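PDB 4M16: bartonella effector protein (Bep) substrate of VirB T4SS from Bartonella sp. AR 15-3, which probably transfers AMP from ATP to tyrosine and threonine side chains of target proteins through its Fic domain, the part held in this chain. Local coordinates for residues 178-183 and 208-213; 19-24 and 74-79; 114-119 and 150-155; 133-138 and 174-179. One frame throughout, in Å; residues are numbered along the deposited sequence.

Interaction 1. Residues 178-183 and 208-213; sequences LDFSVV and KSLFED
Phe-180 and Phe-211 form an offset edge-to-face pair: the edge of Phe-180 is turned toward the face of Phe-211, with planes 87° apart and centroids 5.9 Å from each other. Phe-180 CG lies beside the backbone N and opposite the carbonyl carbon (chi1 -72°), which carries the ring back to the helix until its CZ is 4.0 Å from Phe-211 CZ. The methyl CD2 of Leu-210 comes to the edge of Phe-180, near the ring plane, 4.3 Å from CE1. Leu-178 spends both methyls on the Phe-211 ring: CD1 sits 3.7 Å from CE2, and CD2 is 3.8 Å from the ring's own CD2. Residues 178-183 belong to the linker after helix 159-174 and pack on helix 200-214, an Asx turn at Asp-179 running into the 3-10 segment 180-182. Asp-179 OD1 accepts from both Ser-181 N and Ser-181 OG, on the same face of its carboxylate, the hydroxyl at 2.7 Å. Val-183 CG2, set between backbone N and carbonyl carbon, meets Leu-210 CD1 at 3.7 Å. Val-182 CG1 lies on Asp-213 O and Val-183 CG1 near its CB, while the carboxylate is salt-bridged to Arg-187. Phe-146 of helix 135-152 meets both rings, edge-to-face with Phe-211.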
# COMPACT_ATOMS: atom_id res chain seq x y z
N LEU A 178 11.80 9.51 2.50
CA LEU A 178 10.38 9.68 2.70
C LEU A 178 10.05 9.16 4.10
O LEU A 178 10.57 8.12 4.51
CB LEU A 178 9.59 8.90 1.67
CG LEU A 178 9.68 9.28 0.20
CD1 LEU A 178 8.95 8.29 -0.68
CD2 LEU A 178 9.23 10.70 -0.05
N ASP A 179 9.18 9.86 4.81
CA ASP A 179 8.71 9.43 6.11
C ASP A 179 7.24 9.73 6.31
O ASP A 179 6.85 10.81 6.71
CB ASP A 179 9.53 10.08 7.18
CG ASP A 179 9.14 9.65 8.57
OD1 ASP A 179 8.22 8.80 8.76
OD2 ASP A 179 9.79 10.17 9.47
N PHE A 180 6.42 8.72 6.07
CA PHE A 180 4.99 8.90 6.15
C PHE A 180 4.50 9.26 7.56
O PHE A 180 3.46 9.91 7.68
CB PHE A 180 4.27 7.68 5.60
CG PHE A 180 4.37 7.54 4.08
CD1 PHE A 180 3.46 8.19 3.28
CD2 PHE A 180 5.42 6.87 3.49
CE1 PHE A 180 3.53 8.14 1.89
CE2 PHE A 180 5.50 6.81 2.10
CZ PHE A 180 4.55 7.46 1.30
N SER A 181 5.26 8.91 8.61
CA SER A 181 4.89 9.23 10.00
C SER A 181 4.94 10.72 10.36
O SER A 181 4.50 11.11 11.43
CB SER A 181 5.77 8.45 10.98
OG SER A 181 7.04 9.08 11.14
N VAL A 182 5.49 11.55 9.48
CA VAL A 182 5.56 13.02 9.64
C VAL A 182 4.18 13.69 9.60
O VAL A 182 4.02 14.78 10.12
CB VAL A 182 6.45 13.64 8.53
CG1 VAL A 182 6.31 15.17 8.47
CG2 VAL A 182 7.90 13.27 8.76
N VAL A 183 3.19 13.07 8.95
CA VAL A 183 1.85 13.66 8.82
C VAL A 183 0.83 12.71 9.36
O VAL A 183 1.16 11.57 9.65
CB VAL A 183 1.51 13.96 7.34
CG1 VAL A 183 2.40 15.08 6.80
CG2 VAL A 183 1.64 12.70 6.50
N LYS A 208 1.27 15.45 -4.73
CA LYS A 208 2.55 16.18 -4.67
C LYS A 208 2.74 16.94 -3.34
O LYS A 208 3.85 16.95 -2.81
CB LYS A 208 2.67 17.16 -5.80
CG LYS A 208 4.04 17.84 -5.87
CD LYS A 208 4.18 18.64 -7.14
CE LYS A 208 5.47 19.44 -7.17
NZ LYS A 208 5.59 20.12 -8.46
N SER A 209 1.68 17.56 -2.82
CA SER A 209 1.77 18.29 -1.53
C SER A 209 2.17 17.34 -0.43
O SER A 209 3.04 17.65 0.38
CB SER A 209 0.46 18.94 -1.10
OG SER A 209 -0.23 19.41 -2.22
N LEU A 210 1.56 16.16 -0.44
CA LEU A 210 1.92 15.13 0.56
C LEU A 210 3.37 14.76 0.45
O LEU A 210 4.09 14.70 1.44
CB LEU A 210 1.06 13.88 0.43
CG LEU A 210 1.47 12.71 1.36
CD1 LEU A 210 1.16 13.07 2.82
CD2 LEU A 210 0.81 11.38 1.01
N PHE A 211 3.83 14.49 -0.78
CA PHE A 211 5.22 14.09 -0.99
C PHE A 211 6.23 15.18 -0.60
O PHE A 211 7.31 14.88 -0.06
CB PHE A 211 5.43 13.49 -2.39
CG PHE A 211 5.14 12.01 -2.41
CD1 PHE A 211 3.85 11.55 -2.34
CD2 PHE A 211 6.16 11.11 -2.32
CE1 PHE A 211 3.58 10.19 -2.26
CE2 PHE A 211 5.90 9.75 -2.25
CZ PHE A 211 4.61 9.28 -2.24
N GLU A 212 5.89 16.43 -0.84
CA GLU A 212 6.76 17.53 -0.42
C GLU A 212 6.89 17.58 1.14
O GLU A 212 7.97 17.71 1.68
CB GLU A 212 6.26 18.84 -1.01
CG GLU A 212 6.58 18.88 -2.51
CD GLU A 212 6.02 20.07 -3.27
OE1 GLU A 212 5.25 20.85 -2.67
OE2 GLU A 212 6.34 20.21 -4.49
N ASP A 213 5.78 17.37 1.81
CA ASP A 213 5.72 17.41 3.27
C ASP A 213 6.52 16.28 3.96
O ASP A 213 7.02 16.48 5.08
CB ASP A 213 4.26 17.26 3.69
CG ASP A 213 3.44 18.54 3.48
OD1 ASP A 213 4.04 19.57 3.18
OD2 ASP A 213 2.19 18.51 3.63

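Interaction 2. Residues 19-24 and 74-79; sequences KTLKNK and FEWAGY
Two successive beta turns, type I from Phe-74 to Ala-77 and type II from Trp-76 to Tyr-79, follow helix 59-70 and receive the N-terminal loop of residues 19-24 against their aromatic side chains. Leu-21 crosses Phe-74 at about a right angle, CB lying 3.8 Å from CE1 and CD1 the same distance from CZ. The carbonyl O of Lys-22 comes to the edge of that ring, in its plane, 3.4 Å from CD1. Phe-74 is itself packed within the turn: Trp-76 CZ2 sits over one of its faces, near the rim, and Phe-74 CB lies over the centre of the indole. Residues 74-79 belong to the Fic/DOC family region, and water ties Lys-22 O to them, once through a side chain and once through the backbone. That oxygen accepts from two waters, one accepting from Trp-76 NE1 at 2.8 Å in the indole plane, the other from Glu-75 N at 3.0 Å. Within the 19-24 loop, Asn-23 has CG between backbone N and carbonyl carbon (chi1 63°); its ND2 turns back to donate to Leu-21 O at 2.9 Å, almost straight (172°), and also bonds Ile-27 O. The Lys-24 chain, bent at chi3, lays CD 3.7 Å from Glu-75 N and carries its amine on to Gly-71 O. The Glu-75 carboxylate accepts from Asp-88 N; the Lys-22 amine reaches Asp-89.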
# COMPACT_ATOMS: atom_id res chain seq x y z
N LYS A 19 -18.08 -9.00 10.31
CA LYS A 19 -17.19 -8.20 9.43
C LYS A 19 -15.72 -8.42 9.80
O LYS A 19 -14.91 -7.50 9.62
CB LYS A 19 -17.44 -6.69 9.60
N THR A 20 -15.41 -9.56 10.41
CA THR A 20 -14.07 -9.82 10.91
C THR A 20 -13.37 -10.72 9.95
O THR A 20 -13.84 -11.85 9.66
CB THR A 20 -14.08 -10.45 12.32
OG1 THR A 20 -14.70 -9.52 13.22
CG2 THR A 20 -12.65 -10.72 12.79
N LEU A 21 -12.26 -10.23 9.43
CA LEU A 21 -11.44 -11.03 8.52
C LEU A 21 -10.95 -12.32 9.19
O LEU A 21 -10.36 -12.27 10.29
CB LEU A 21 -10.26 -10.21 8.01
CG LEU A 21 -10.55 -9.06 7.04
CD1 LEU A 21 -9.29 -8.23 6.91
CD2 LEU A 21 -11.04 -9.58 5.68
N LYS A 22 -11.18 -13.46 8.54
CA LYS A 22 -10.60 -14.75 8.98
C LYS A 22 -9.11 -14.55 9.24
O LYS A 22 -8.41 -13.98 8.39
CB LYS A 22 -10.79 -15.85 7.90
CG LYS A 22 -12.21 -16.41 7.83
CD LYS A 22 -12.39 -17.33 6.65
CE LYS A 22 -13.86 -17.68 6.45
NZ LYS A 22 -13.97 -18.74 5.41
N ASN A 23 -8.64 -15.00 10.38
CA ASN A 23 -7.24 -14.81 10.74
C ASN A 23 -6.61 -15.99 11.49
O ASN A 23 -7.28 -16.87 12.07
CB ASN A 23 -7.04 -13.51 11.48
CG ASN A 23 -7.79 -13.48 12.80
OD1 ASN A 23 -7.24 -13.89 13.83
ND2 ASN A 23 -9.01 -13.00 12.77
N LYS A 24 -5.28 -16.00 11.44
CA LYS A 24 -4.54 -17.11 11.96
C LYS A 24 -4.61 -17.10 13.49
O LYS A 24 -4.37 -18.13 14.09
CB LYS A 24 -3.10 -17.11 11.47
CG LYS A 24 -3.02 -17.50 10.00
CD LYS A 24 -1.69 -17.14 9.36
CE LYS A 24 -0.58 -17.91 9.99
NZ LYS A 24 0.65 -17.56 9.20
N PHE A 74 -2.71 -13.24 8.61
CA PHE A 74 -3.49 -13.72 7.47
C PHE A 74 -2.81 -14.78 6.62
O PHE A 74 -1.62 -14.63 6.21
CB PHE A 74 -3.88 -12.53 6.58
CG PHE A 74 -4.66 -11.47 7.30
CD1 PHE A 74 -5.84 -11.77 7.91
CD2 PHE A 74 -4.23 -10.18 7.33
CE1 PHE A 74 -6.56 -10.81 8.59
CE2 PHE A 74 -4.95 -9.19 7.96
CZ PHE A 74 -6.11 -9.50 8.59
N GLU A 75 -3.55 -15.88 6.37
CA GLU A 75 -3.13 -16.93 5.47
C GLU A 75 -2.76 -16.39 4.11
O GLU A 75 -1.89 -16.95 3.44
CB GLU A 75 -4.23 -18.02 5.33
CG GLU A 75 -4.46 -18.84 6.57
CD GLU A 75 -5.60 -19.85 6.41
OE1 GLU A 75 -5.71 -20.49 5.33
OE2 GLU A 75 -6.39 -20.00 7.37
N TRP A 76 -3.41 -15.30 3.70
CA TRP A 76 -3.28 -14.76 2.36
C TRP A 76 -2.25 -13.63 2.30
O TRP A 76 -2.08 -13.02 1.24
CB TRP A 76 -4.65 -14.29 1.79
CG TRP A 76 -5.46 -13.48 2.76
CD1 TRP A 76 -6.48 -13.93 3.54
CD2 TRP A 76 -5.34 -12.08 3.02
NE1 TRP A 76 -6.98 -12.92 4.30
CE2 TRP A 76 -6.32 -11.76 3.99
CE3 TRP A 76 -4.55 -11.06 2.51
CZ2 TRP A 76 -6.50 -10.48 4.48
CZ3 TRP A 76 -4.73 -9.79 2.99
CH2 TRP A 76 -5.65 -9.51 4.01
N ALA A 77 -1.54 -13.33 3.39
CA ALA A 77 -0.48 -12.27 3.32
C ALA A 77 0.53 -12.60 2.21
O ALA A 77 1.00 -13.75 2.07
CB ALA A 77 0.23 -12.10 4.69
N GLY A 78 0.84 -11.63 1.38
CA GLY A 78 1.71 -11.79 0.23
C GLY A 78 1.01 -12.16 -1.07
O GLY A 78 1.63 -12.06 -2.17
N TYR A 79 -0.26 -12.55 -0.98
CA TYR A 79 -1.00 -13.01 -2.14
C TYR A 79 -1.81 -11.83 -2.63
O TYR A 79 -2.33 -11.07 -1.83
CB TYR A 79 -1.99 -14.17 -1.78
CG TYR A 79 -1.32 -15.53 -1.53
CD1 TYR A 79 -0.65 -15.79 -0.35
CD2 TYR A 79 -1.40 -16.55 -2.48
CE1 TYR A 79 -0.05 -17.02 -0.11
CE2 TYR A 79 -0.80 -17.78 -2.26
CZ TYR A 79 -0.14 -18.00 -1.06
OH TYR A 79 0.47 -19.19 -0.85
O HOH W 1 -9.27 -13.13 5.93
O HOH W 2 -6.33 -15.72 7.51
O HOH W 3 0.80 -15.97 6.32

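Interaction 3. Residues 114-119 and 150-155; sequences QENLKE and NYIHPF
Ile-152 and Pro-154 meet Asn-116 and Leu-117 of helix 110-126 where helix 135-152 ends and the chain enters the His-Pro-Phe that begins the Fic signature loop. The apolar contacts carry most of the join. Ile-152 reaches across by its longer branch: CG1 stands beside the backbone N (chi1 -62°) and the chain continues extended, so that CD1 rests 3.6 Å from Asn-116 CB. The same methyl is 4.1 Å from Leu-117 CD2. The Leu-117 and Pro-154 side chains cross at about a right angle, CD1 of the leucine 4.1 Å from CB of the proline. One leucine therefore bridges the last helical residue and the proline beyond it. Tyr-151 is a flanking neighbour, its ring meeting the Asn-116 amide with the two planes 49° apart. Polar bonding belongs to the 150-155 side. There His-153 leaves helical geometry with positive phi, and its two ring nitrogens are held by different partners, NE2 by Glu-160 of helix 159-174. The other bond closes back on the helix end: His-153 ND1 donates to Asn-150 O at 2.8 Å, landing on a carbonyl lone pair, with that oxygen tilted 30° out of the imidazole plane.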
# COMPACT_ATOMS: atom_id res chain seq x y z
N GLN A 114 -2.67 -8.09 -12.41
CA GLN A 114 -1.40 -8.64 -12.87
C GLN A 114 -0.74 -7.75 -13.91
O GLN A 114 0.47 -7.45 -13.85
CB GLN A 114 -1.56 -10.07 -13.44
CG GLN A 114 -1.86 -11.12 -12.37
CD GLN A 114 -0.73 -11.33 -11.36
OE1 GLN A 114 0.46 -11.25 -11.68
NE2 GLN A 114 -1.11 -11.56 -10.13
N GLU A 115 -1.53 -7.32 -14.88
CA GLU A 115 -1.03 -6.43 -15.91
C GLU A 115 -0.51 -5.08 -15.32
O GLU A 115 0.53 -4.54 -15.75
CB GLU A 115 -2.20 -6.18 -16.87
CG GLU A 115 -2.01 -5.02 -17.80
CD GLU A 115 -2.98 -5.05 -18.98
OE1 GLU A 115 -4.21 -5.25 -18.77
OE2 GLU A 115 -2.48 -4.87 -20.12
N ASN A 116 -1.27 -4.53 -14.38
CA ASN A 116 -0.93 -3.27 -13.77
C ASN A 116 0.34 -3.35 -12.93
O ASN A 116 1.19 -2.45 -12.96
CB ASN A 116 -2.11 -2.70 -12.96
CG ASN A 116 -3.30 -2.23 -13.82
OD1 ASN A 116 -3.21 -2.00 -15.05
ND2 ASN A 116 -4.41 -2.05 -13.18
N LEU A 117 0.48 -4.43 -12.17
CA LEU A 117 1.73 -4.65 -11.41
C LEU A 117 2.94 -4.83 -12.33
O LEU A 117 4.08 -4.34 -12.03
CB LEU A 117 1.58 -5.85 -10.47
CG LEU A 117 0.65 -5.66 -9.26
CD1 LEU A 117 0.45 -6.95 -8.45
CD2 LEU A 117 1.14 -4.55 -8.34
N LYS A 118 2.73 -5.54 -13.44
CA LYS A 118 3.77 -5.61 -14.47
C LYS A 118 4.17 -4.22 -14.95
O LYS A 118 5.36 -3.93 -15.12
CB LYS A 118 3.34 -6.45 -15.71
N GLU A 119 3.18 -3.38 -15.21
CA GLU A 119 3.44 -1.99 -15.70
C GLU A 119 4.22 -1.17 -14.64
O GLU A 119 5.19 -0.50 -14.93
CB GLU A 119 2.14 -1.29 -16.09
CG GLU A 119 1.46 -1.86 -17.33
CD GLU A 119 0.03 -1.38 -17.55
OE1 GLU A 119 -0.76 -1.23 -16.60
OE2 GLU A 119 -0.35 -1.24 -18.74
N ASN A 150 -1.32 2.96 -5.35
CA ASN A 150 -2.50 3.21 -4.52
C ASN A 150 -3.77 2.77 -5.30
O ASN A 150 -4.63 2.11 -4.76
CB ASN A 150 -2.60 4.67 -4.08
CG ASN A 150 -3.78 4.91 -3.17
OD1 ASN A 150 -3.84 4.35 -2.05
ND2 ASN A 150 -4.74 5.69 -3.64
N TYR A 151 -3.87 3.19 -6.55
CA TYR A 151 -5.03 2.81 -7.38
C TYR A 151 -5.15 1.32 -7.57
O TYR A 151 -6.27 0.76 -7.49
CB TYR A 151 -4.93 3.46 -8.76
CG TYR A 151 -5.78 2.79 -9.81
CD1 TYR A 151 -7.14 2.99 -9.88
CD2 TYR A 151 -5.18 1.94 -10.76
CE1 TYR A 151 -7.90 2.31 -10.85
CE2 TYR A 151 -5.92 1.29 -11.72
CZ TYR A 151 -7.26 1.47 -11.78
OH TYR A 151 -7.97 0.79 -12.78
N ILE A 152 -4.01 0.63 -7.74
CA ILE A 152 -4.01 -0.82 -7.92
C ILE A 152 -4.58 -1.58 -6.70
O ILE A 152 -5.48 -2.42 -6.88
CB ILE A 152 -2.61 -1.41 -8.28
CG1 ILE A 152 -2.12 -0.85 -9.59
CG2 ILE A 152 -2.77 -2.92 -8.45
CD1 ILE A 152 -0.70 -1.29 -9.98
N HIS A 153 -4.10 -1.23 -5.49
CA HIS A 153 -4.57 -1.80 -4.24
C HIS A 153 -4.62 -3.31 -4.39
O HIS A 153 -5.69 -3.91 -4.27
CB HIS A 153 -5.95 -1.24 -3.83
CG HIS A 153 -5.92 -0.45 -2.55
ND1 HIS A 153 -5.09 0.64 -2.39
CD2 HIS A 153 -6.61 -0.57 -1.41
CE1 HIS A 153 -5.30 1.17 -1.20
NE2 HIS A 153 -6.20 0.42 -0.57
N PRO A 154 -3.47 -3.93 -4.67
CA PRO A 154 -3.42 -5.31 -5.07
C PRO A 154 -3.73 -6.37 -3.99
O PRO A 154 -3.89 -7.51 -4.36
CB PRO A 154 -1.97 -5.48 -5.53
CG PRO A 154 -1.18 -4.51 -4.73
CD PRO A 154 -2.12 -3.32 -4.64
N PHE A 155 -3.71 -6.02 -2.70
CA PHE A 155 -4.03 -6.97 -1.60
C PHE A 155 -5.45 -6.85 -1.06
O PHE A 155 -6.08 -5.80 -1.18
CB PHE A 155 -3.01 -6.79 -0.44
CG PHE A 155 -1.59 -6.86 -0.89
CD1 PHE A 155 -1.00 -8.07 -1.21
CD2 PHE A 155 -0.83 -5.69 -1.05
CE1 PHE A 155 0.32 -8.11 -1.70
CE2 PHE A 155 0.46 -5.74 -1.54
CZ PHE A 155 1.06 -6.96 -1.82

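Interaction 4. Residues 133-138 and 174-179; sequences LSREDF and AGHKLD
His-176 lies flat against Phe-138 in an offset stack, with centroids 4.5 Å apart and planes at 18°. The two side chains run antiparallel over one another, each ring covering the other's CB: Phe-138 CB is 3.8 Å from the imidazole centroid, and His-176 CB is 4.2 Å from the phenyl centroid, both CH-pi contacts over a face. Between these two residues the closest atoms are His-176 CD2 and Phe-138 CG, 3.4 Å apart. Phe-138 is sent into this position with CG opposite its backbone N (chi1 179°), and its far rim is bordered by Ala-174 CB, 3.8 Å from CE1, and by Leu-178 CG at the ring edge beyond CE2. The imidazole edge is polar. NE2 gives a weak, bent bond to Leu-133 O at 3.0 Å, the oxygen lying in the ring plane. A water also in that plane is 2.9 Å from the same NE2; it accepts from Leu-133 N and lies within bonding distance of Ala-174 O. Backbone and CB of Arg-135 fill in near CE1 and ND1, while its guanidinium chain bends away at chi3 and NE donates to Ser-215 O. Farther out, two helix ends flank the stack. Ser-134 is the N-cap of helix 135-152, its OG accepting from Asp-137 N at 3.1 Å. On the other segment, Gly-175 closes helix 159-174 in a Schellman motif. One helix starts beside the other's end, as in an antiparallel helical hairpin, here the pair flanking the Fic signature loop.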
# COMPACT_ATOMS: atom_id res chain seq x y z
N LEU A 133 18.54 10.73 -9.34
CA LEU A 133 17.63 11.86 -9.65
C LEU A 133 17.83 13.00 -8.66
O LEU A 133 18.16 12.75 -7.50
CB LEU A 133 16.17 11.44 -9.55
CG LEU A 133 15.77 10.36 -10.60
CD1 LEU A 133 14.31 10.04 -10.45
CD2 LEU A 133 16.05 10.87 -11.99
N SER A 134 17.56 14.21 -9.11
CA SER A 134 17.38 15.36 -8.19
C SER A 134 16.17 15.11 -7.26
O SER A 134 15.30 14.31 -7.59
CB SER A 134 17.12 16.60 -9.02
OG SER A 134 15.92 16.46 -9.79
N ARG A 135 16.07 15.83 -6.16
CA ARG A 135 14.88 15.69 -5.27
C ARG A 135 13.58 16.05 -6.00
O ARG A 135 12.57 15.35 -5.83
CB ARG A 135 15.00 16.51 -3.96
CG ARG A 135 14.06 16.00 -2.84
CD ARG A 135 14.15 16.79 -1.51
NE ARG A 135 12.87 16.94 -0.77
CZ ARG A 135 12.02 17.95 -0.98
NH1 ARG A 135 12.29 18.86 -1.92
NH2 ARG A 135 10.90 18.05 -0.30
N GLU A 136 13.64 17.05 -6.87
CA GLU A 136 12.53 17.45 -7.74
C GLU A 136 12.02 16.35 -8.69
O GLU A 136 10.81 16.09 -8.76
CB GLU A 136 12.93 18.69 -8.54
CG GLU A 136 12.13 18.92 -9.81
CD GLU A 136 12.56 20.19 -10.53
OE1 GLU A 136 13.75 20.32 -10.90
OE2 GLU A 136 11.67 21.03 -10.74
N ASP A 137 12.94 15.67 -9.38
CA ASP A 137 12.54 14.60 -10.28
C ASP A 137 12.11 13.38 -9.48
O ASP A 137 11.20 12.69 -9.90
CB ASP A 137 13.66 14.23 -11.25
CG ASP A 137 13.87 15.30 -12.35
OD1 ASP A 137 13.02 16.19 -12.51
OD2 ASP A 137 14.92 15.28 -13.01
N PHE A 138 12.81 13.09 -8.37
CA PHE A 138 12.43 12.00 -7.51
C PHE A 138 11.00 12.22 -6.96
O PHE A 138 10.19 11.30 -6.95
CB PHE A 138 13.46 11.74 -6.37
CG PHE A 138 13.06 10.63 -5.47
CD1 PHE A 138 13.30 9.30 -5.84
CD2 PHE A 138 12.41 10.87 -4.26
CE1 PHE A 138 12.91 8.24 -5.00
CE2 PHE A 138 11.99 9.81 -3.44
CZ PHE A 138 12.26 8.51 -3.80
N ALA A 174 17.54 5.33 -3.12
CA ALA A 174 17.73 6.34 -4.16
C ALA A 174 18.44 7.60 -3.67
O ALA A 174 18.69 8.52 -4.44
CB ALA A 174 16.36 6.69 -4.71
N GLY A 175 18.77 7.66 -2.38
CA GLY A 175 19.51 8.76 -1.82
C GLY A 175 18.62 9.92 -1.40
O GLY A 175 19.08 11.02 -1.22
N HIS A 176 17.34 9.67 -1.21
CA HIS A 176 16.43 10.67 -0.68
C HIS A 176 15.81 10.12 0.62
O HIS A 176 16.31 9.17 1.22
CB HIS A 176 15.39 11.01 -1.74
CG HIS A 176 15.96 11.44 -3.04
ND1 HIS A 176 16.42 12.71 -3.25
CD2 HIS A 176 16.23 10.76 -4.18
CE1 HIS A 176 16.92 12.82 -4.47
NE2 HIS A 176 16.84 11.64 -5.05
N LYS A 177 14.73 10.73 1.08
CA LYS A 177 14.06 10.24 2.25
C LYS A 177 12.59 10.53 2.17
O LYS A 177 12.20 11.64 1.76
CB LYS A 177 14.63 10.86 3.52
CG LYS A 177 14.25 10.12 4.79
CD LYS A 177 14.73 10.85 6.02
CE LYS A 177 14.04 10.33 7.28
NZ LYS A 177 14.32 8.88 7.56
N LEU A 178 11.80 9.51 2.50
CA LEU A 178 10.38 9.68 2.70
C LEU A 178 10.05 9.16 4.10
O LEU A 178 10.57 8.12 4.51
CB LEU A 178 9.59 8.90 1.67
CG LEU A 178 9.68 9.28 0.20
CD1 LEU A 178 8.95 8.29 -0.68
CD2 LEU A 178 9.23 10.70 -0.05
N ASP A 179 9.18 9.86 4.81
CA ASP A 179 8.71 9.43 6.11
C ASP A 179 7.24 9.73 6.31
O ASP A 179 6.85 10.81 6.71
CB ASP A 179 9.53 10.08 7.18
CG ASP A 179 9.14 9.65 8.57
OD1 ASP A 179 8.22 8.80 8.76
OD2 ASP A 179 9.79 10.17 9.47
O HOH W 4 17.52 9.49 -6.92

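Interaction 3 is the most buried of the four and lies nearest the chain's centre; the other three are only partly buried. Interactions 1 and 4 are neighbours, centres 12 Å apart, and share Leu-178 and Asp-179; Leu-178 turns to helix 200-214 in one and to Phe-138 in the other. Both rely on aromatic pairs, edge-to-face in 1 but stacked in 4. Interactions 3 and 4 use the two ends of helix 135-152. Interaction 2 sits on the opposite side of the chain's centre from 1 and 4, where loop meets loop partly through water, as water also enters 4; it touches interaction 3 where Tyr-79 O packs on Phe-155.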